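Local coordinates for putative tRNA synthase (Salmonella typhimurium, PDB 3DQQ), which probably catalyses the ATP-dependent phosphorylation of 3-oxo-tetronate to 3-oxo-tetronate 4-phosphate, as a member of the four-carbon acid sugar kinase family, at residues E289-Y294 with S335-A340; L341-A346 with T369-I374. All blocks are in the same frame, centred on the assembly; numbering follows the deposited sequence.

Overall arrangement
Contacts 1 and 2 lie in the nucleotide-binding C-terminal domain, their centres about 12 Å apart, and follow one another along the chain. Both use helix 336-351: its first turns meet helix 288-304 in contact 1, and its next turns meet the end of helix 362-371 in contact 2, so that three helices pack in succession. The two contacts also touch each other: Leu344 CD1 comes within 3.9 Å of Arg291 CB, and Leu341 CD1 packs 3.7 Å from Tyr294 CD2. Helix 362-371 begins with residues that probably bind ATP, so helix 336-351 probably backs that part of the nucleotide site.

Contact 1: residues E289-Y294 with S335-A340; sequences ETREAY and SHAVEA
Arg291 of helix 288-304 faces Ala340 of helix 336-351 at the nearest approach of the two backbones, with the CA atoms 7.7 Å apart. Arg291 bridges this gap alone from its side. Its chain runs extended through CG (chi2 -170°), then bends at CD (chi3 -117°), which brings the guanidinium alongside the first turns of the other helix. The methyl CB of Ala340 sits 3.5 Å from Arg291 CD and lies over one face of the guanidinium, 3.7 Å from NE. Ala337 O lies oblique to the guanidinium, 3.6 Å from Arg291 CD, and no hydrogen bond forms between the segments. NE instead makes a weak hydrogen bond to Cys285 O, in the loop before helix 288-304. His336 ND1 stays 5.2 Å from Arg291 NH2, too far for direct pairing. The start of helix 336-351 is capped by Ser335, whose OG accepts a weak but nearly straight bond from Val338 N (3.3 Å, 174°). Glu339 points away from Arg291 and hydrogen-bonds through OE1 to Thr364 OG1, a residue that probably binds ATP. The pairing is thus a surface helix-helix contact, the aliphatic end of one arginine laid on the Ala340 methyl and the Ala337 carbonyl of the neighbouring helix, in the alpha/beta nucleotide-binding domain.

Contact 2: residues L341-A346 with T369-I374; sequences LFSLLA and TQSLGI
The peptide carbonyl of Ser343 is the flat group that Ser371 meets: the hydroxyl OG of Ser371 donates to Ser343 O over 2.6 Å. The donor approaches tilted 27° from the carbonyl plane, with a C=O...donor angle of 140°. With chi1 at 176° the Ser371 hydroxyl is turned away from its own backbone N and reaches across to the neighbouring helix. Beside this bond, Ser343 OG rests 3.9 Å from Ser371 CB. The backbones come close here, the CA atoms of the two serines being 5.5 Å apart, as small residues on both helices allow. The contact thereby packs helix 336-351 against the C-terminal end of helix 362-371 in the nucleotide-binding domain. One turn further on, Ala346 points its methyl toward Ser371, CB to OG 4.1 Å. Helix 362-371 closes in a Schellman motif: Gly373, with positive phi, donates to Gln370 O, and Ile374 N reaches back to Thr369 O. At this end Leu372 swings its CD2 branch toward the other helix, 3.5 Å from Ala346 O and 4.4 Å from Ala346 CB. On the buried flank of helix 336-351, Phe342 packs against Thr364 and Val367, and Ala346 touches Val368, while Ile374 turns to Leu399 of strand 398-402.

Contact 1: residues E289-Y294 with S335-A340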
loop_
_atom_site.group_PDB
_atom_site.type_symbol
_atom_site.label_atom_id
_atom_site.label_comp_id
_atom_site.label_asym_id
_atom_site.label_seq_id
_atom_site.Cartn_x
_atom_site.Cartn_y
_atom_site.Cartn_z
ATOM N N GLU A 289 -1.382 -20.159 -22.113
ATOM C CA GLU A 289 -0.616 -20.438 -23.306
ATOM C C GLU A 289 0.284 -19.252 -23.472
ATOM O O GLU A 289 1.465 -19.385 -23.795
ATOM C CB GLU A 289 -1.496 -20.603 -24.560
ATOM C CG GLU A 289 -2.515 -21.742 -24.538
ATOM C CD GLU A 289 -3.625 -21.574 -23.439
ATOM O OE1 GLU A 289 -3.765 -20.487 -22.761
ATOM O OE2 GLU A 289 -4.361 -22.581 -23.247
ATOM N N THR A 290 -0.260 -18.080 -23.220
ATOM C CA THR A 290 0.561 -16.913 -23.361
ATOM C C THR A 290 1.609 -16.930 -22.276
ATOM O O THR A 290 2.777 -16.766 -22.558
ATOM C CB THR A 290 -0.256 -15.636 -23.395
ATOM O OG1 THR A 290 -1.310 -15.833 -24.320
ATOM C CG2 THR A 290 0.587 -14.499 -23.914
ATOM N N ARG A 291 1.229 -17.215 -21.054
ATOM C CA ARG A 291 2.262 -17.318 -20.010
ATOM C C ARG A 291 3.380 -18.299 -20.354
ATOM O O ARG A 291 4.550 -18.015 -20.169
ATOM C CB ARG A 291 1.661 -17.748 -18.686
ATOM C CG ARG A 291 1.330 -16.646 -17.810
ATOM C CD ARG A 291 0.959 -17.160 -16.434
ATOM N NE ARG A 291 -0.417 -16.770 -16.227
ATOM C CZ ARG A 291 -1.449 -17.588 -16.242
ATOM N NH1 ARG A 291 -1.290 -18.893 -16.372
ATOM N NH2 ARG A 291 -2.652 -17.085 -16.086
ATOM N N GLU A 292 2.998 -19.470 -20.827
ATOM C CA GLU A 292 3.954 -20.491 -21.127
ATOM C C GLU A 292 4.945 -20.022 -22.170
ATOM O O GLU A 292 6.153 -20.112 -21.974
ATOM C CB GLU A 292 3.233 -21.750 -21.546
ATOM C CG GLU A 292 2.942 -22.695 -20.333
ATOM C CD GLU A 292 1.659 -23.572 -20.513
ATOM O OE1 GLU A 292 1.515 -24.251 -21.589
ATOM O OE2 GLU A 292 0.798 -23.560 -19.573
ATOM N N ALA A 293 4.444 -19.461 -23.260
ATOM C CA ALA A 293 5.329 -18.953 -24.298
ATOM C C ALA A 293 6.191 -17.782 -23.790
ATOM O O ALA A 293 7.393 -17.737 -24.085
ATOM C CB ALA A 293 4.545 -18.579 -25.492
ATOM N N TYR A 294 5.609 -16.889 -22.983
ATOM C CA TYR A 294 6.323 -15.694 -22.500
ATOM C C TYR A 294 7.464 -16.092 -21.555
ATOM O O TYR A 294 8.567 -15.550 -21.621
ATOM C CB TYR A 294 5.341 -14.698 -21.832
ATOM C CG TYR A 294 5.837 -13.269 -21.548
ATOM C CD1 TYR A 294 6.726 -12.621 -22.384
ATOM C CD2 TYR A 294 5.381 -12.566 -20.448
ATOM C CE1 TYR A 294 7.154 -11.316 -22.127
ATOM C CE2 TYR A 294 5.806 -11.261 -20.182
ATOM C CZ TYR A 294 6.693 -10.648 -21.034
ATOM O OH TYR A 294 7.116 -9.357 -20.797
ATOM N N SER A 335 0.350 -9.341 -9.285
ATOM C CA SER A 335 -0.844 -10.147 -9.489
ATOM C C SER A 335 -0.563 -11.633 -9.597
ATOM O O SER A 335 0.575 -12.071 -9.870
ATOM C CB SER A 335 -1.535 -9.727 -10.764
ATOM O OG SER A 335 -0.715 -10.057 -11.835
ATOM N N HIS A 336 -1.623 -12.407 -9.401
ATOM C CA HIS A 336 -1.537 -13.836 -9.559
ATOM C C HIS A 336 -0.934 -14.201 -10.925
ATOM O O HIS A 336 -0.124 -15.111 -10.996
ATOM C CB HIS A 336 -2.896 -14.529 -9.340
ATOM C CG HIS A 336 -2.859 -15.996 -9.662
ATOM N ND1 HIS A 336 -3.209 -16.505 -10.910
ATOM C CD2 HIS A 336 -2.401 -17.057 -8.938
ATOM C CE1 HIS A 336 -3.001 -17.817 -10.926
ATOM N NE2 HIS A 336 -2.513 -18.176 -9.741
ATOM N N ALA A 337 -1.285 -13.486 -11.991
ATOM C CA ALA A 337 -0.808 -13.846 -13.329
ATOM C C ALA A 337 0.702 -13.637 -13.480
ATOM O O ALA A 337 1.397 -14.447 -14.068
ATOM C CB ALA A 337 -1.557 -13.080 -14.399
ATOM N N VAL A 338 1.197 -12.535 -12.947
ATOM C CA VAL A 338 2.622 -12.315 -12.871
ATOM C C VAL A 338 3.302 -13.383 -11.982
ATOM O O VAL A 338 4.304 -13.958 -12.391
ATOM C CB VAL A 338 2.942 -10.889 -12.377
ATOM C CG1 VAL A 338 4.412 -10.750 -12.043
ATOM C CG2 VAL A 338 2.559 -9.896 -13.438
ATOM N N GLU A 339 2.777 -13.691 -10.803
ATOM C CA GLU A 339 3.395 -14.780 -10.034
ATOM C C GLU A 339 3.375 -16.105 -10.805
ATOM O O GLU A 339 4.341 -16.807 -10.826
ATOM C CB GLU A 339 2.755 -14.954 -8.648
ATOM C CG GLU A 339 2.905 -13.724 -7.689
ATOM C CD GLU A 339 4.350 -13.124 -7.631
ATOM O OE1 GLU A 339 5.251 -13.711 -7.005
ATOM O OE2 GLU A 339 4.612 -12.045 -8.202
ATOM N N ALA A 340 2.298 -16.431 -11.483
ATOM C CA ALA A 340 2.269 -17.621 -12.297
ATOM C C ALA A 340 3.381 -17.583 -13.339
ATOM O O ALA A 340 3.973 -18.623 -13.656
ATOM C CB ALA A 340 0.907 -17.778 -12.964
#

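Contact 2: residues L341-A346 with T369-I374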
loop_
_atom_site.group_PDB
_atom_site.type_symbol
_atom_site.label_atom_id
_atom_site.label_comp_id
_atom_site.label_asym_id
_atom_site.label_seq_id
_atom_site.Cartn_x
_atom_site.Cartn_y
_atom_site.Cartn_z
ATOM N N LEU A 341 3.670 -16.405 -13.892
ATOM C CA LEU A 341 4.729 -16.306 -14.897
ATOM C C LEU A 341 6.074 -16.618 -14.251
ATOM O O LEU A 341 6.820 -17.465 -14.772
ATOM C CB LEU A 341 4.797 -14.943 -15.575
ATOM C CG LEU A 341 6.027 -14.761 -16.473
ATOM C CD1 LEU A 341 5.763 -15.234 -17.908
ATOM C CD2 LEU A 341 6.496 -13.344 -16.424
ATOM N N PHE A 342 6.375 -15.942 -13.138
ATOM C CA PHE A 342 7.638 -16.161 -12.431
ATOM C C PHE A 342 7.862 -17.631 -12.081
ATOM O O PHE A 342 8.990 -18.161 -12.100
ATOM C CB PHE A 342 7.697 -15.326 -11.154
ATOM C CG PHE A 342 8.192 -13.934 -11.371
ATOM C CD1 PHE A 342 9.421 -13.705 -11.942
ATOM C CD2 PHE A 342 7.437 -12.847 -11.002
ATOM C CE1 PHE A 342 9.890 -12.407 -12.144
ATOM C CE2 PHE A 342 7.913 -11.540 -11.204
ATOM C CZ PHE A 342 9.143 -11.336 -11.779
ATOM N N SER A 343 6.770 -18.293 -11.760
ATOM C CA SER A 343 6.824 -19.708 -11.480
ATOM C C SER A 343 7.407 -20.511 -12.644
ATOM O O SER A 343 8.371 -21.244 -12.457
ATOM C CB SER A 343 5.435 -20.209 -11.172
ATOM O OG SER A 343 5.536 -21.555 -10.883
ATOM N N LEU A 344 6.813 -20.365 -13.827
ATOM C CA LEU A 344 7.300 -21.024 -15.012
ATOM C C LEU A 344 8.721 -20.586 -15.411
ATOM O O LEU A 344 9.521 -21.373 -15.952
ATOM C CB LEU A 344 6.386 -20.717 -16.174
ATOM C CG LEU A 344 4.962 -21.233 -16.092
ATOM C CD1 LEU A 344 4.046 -20.379 -16.994
ATOM C CD2 LEU A 344 4.941 -22.715 -16.465
ATOM N N LEU A 345 9.017 -19.321 -15.165
ATOM C CA LEU A 345 10.253 -18.719 -15.624
ATOM C C LEU A 345 11.413 -19.324 -14.823
ATOM O O LEU A 345 12.458 -19.707 -15.394
ATOM C CB LEU A 345 10.170 -17.203 -15.452
ATOM C CG LEU A 345 11.390 -16.377 -15.798
ATOM C CD1 LEU A 345 11.959 -16.795 -17.124
ATOM C CD2 LEU A 345 11.024 -14.902 -15.801
ATOM N N ALA A 346 11.198 -19.463 -13.511
ATOM C CA ALA A 346 12.236 -19.957 -12.610
ATOM C C ALA A 346 12.603 -21.362 -12.984
ATOM O O ALA A 346 13.768 -21.678 -13.111
ATOM C CB ALA A 346 11.779 -19.894 -11.149
ATOM N N THR A 369 10.790 -20.614 -5.043
ATOM C CA THR A 369 11.241 -21.725 -4.268
ATOM C C THR A 369 10.391 -22.927 -4.543
ATOM O O THR A 369 10.895 -24.009 -4.724
ATOM C CB THR A 369 11.197 -21.382 -2.784
ATOM O OG1 THR A 369 12.416 -20.729 -2.456
ATOM C CG2 THR A 369 11.138 -22.618 -1.935
ATOM N N GLN A 370 9.086 -22.747 -4.559
ATOM C CA GLN A 370 8.228 -23.879 -4.792
ATOM C C GLN A 370 8.405 -24.378 -6.210
ATOM O O GLN A 370 8.359 -25.557 -6.435
ATOM C CB GLN A 370 6.771 -23.566 -4.512
ATOM C CG GLN A 370 5.829 -24.786 -4.793
ATOM C CD GLN A 370 4.260 -24.477 -4.620
ATOM O OE1 GLN A 370 3.829 -23.396 -4.078
ATOM N NE2 GLN A 370 3.408 -25.451 -5.102
ATOM N N SER A 371 8.654 -23.483 -7.158
ATOM C CA SER A 371 8.848 -23.872 -8.533
ATOM C C SER A 371 10.090 -24.705 -8.747
ATOM O O SER A 371 10.089 -25.610 -9.535
ATOM C CB SER A 371 8.938 -22.638 -9.401
ATOM O OG SER A 371 9.226 -23.015 -10.732
ATOM N N LEU A 372 11.173 -24.399 -8.073
ATOM C CA LEU A 372 12.365 -25.212 -8.202
ATOM C C LEU A 372 12.270 -26.460 -7.294
ATOM O O LEU A 372 13.163 -27.311 -7.260
ATOM C CB LEU A 372 13.579 -24.373 -7.851
ATOM C CG LEU A 372 13.731 -23.102 -8.678
ATOM C CD1 LEU A 372 14.768 -22.178 -8.074
ATOM C CD2 LEU A 372 14.078 -23.453 -10.110
ATOM N N GLY A 373 11.177 -26.571 -6.538
ATOM C CA GLY A 373 10.961 -27.721 -5.666
ATOM C C GLY A 373 11.932 -27.786 -4.526
ATOM O O GLY A 373 12.287 -28.855 -4.112
ATOM N N ILE A 374 12.363 -26.632 -4.037
ATOM C CA ILE A 374 13.256 -26.555 -2.902
ATOM C C ILE A 374 12.469 -26.579 -1.627
ATOM O O ILE A 374 11.514 -25.875 -1.481
ATOM C CB ILE A 374 14.068 -25.299 -2.952
ATOM C CG1 ILE A 374 15.048 -25.398 -4.126
ATOM C CG2 ILE A 374 14.758 -25.082 -1.629
ATOM C CD1 ILE A 374 15.577 -24.096 -4.541
#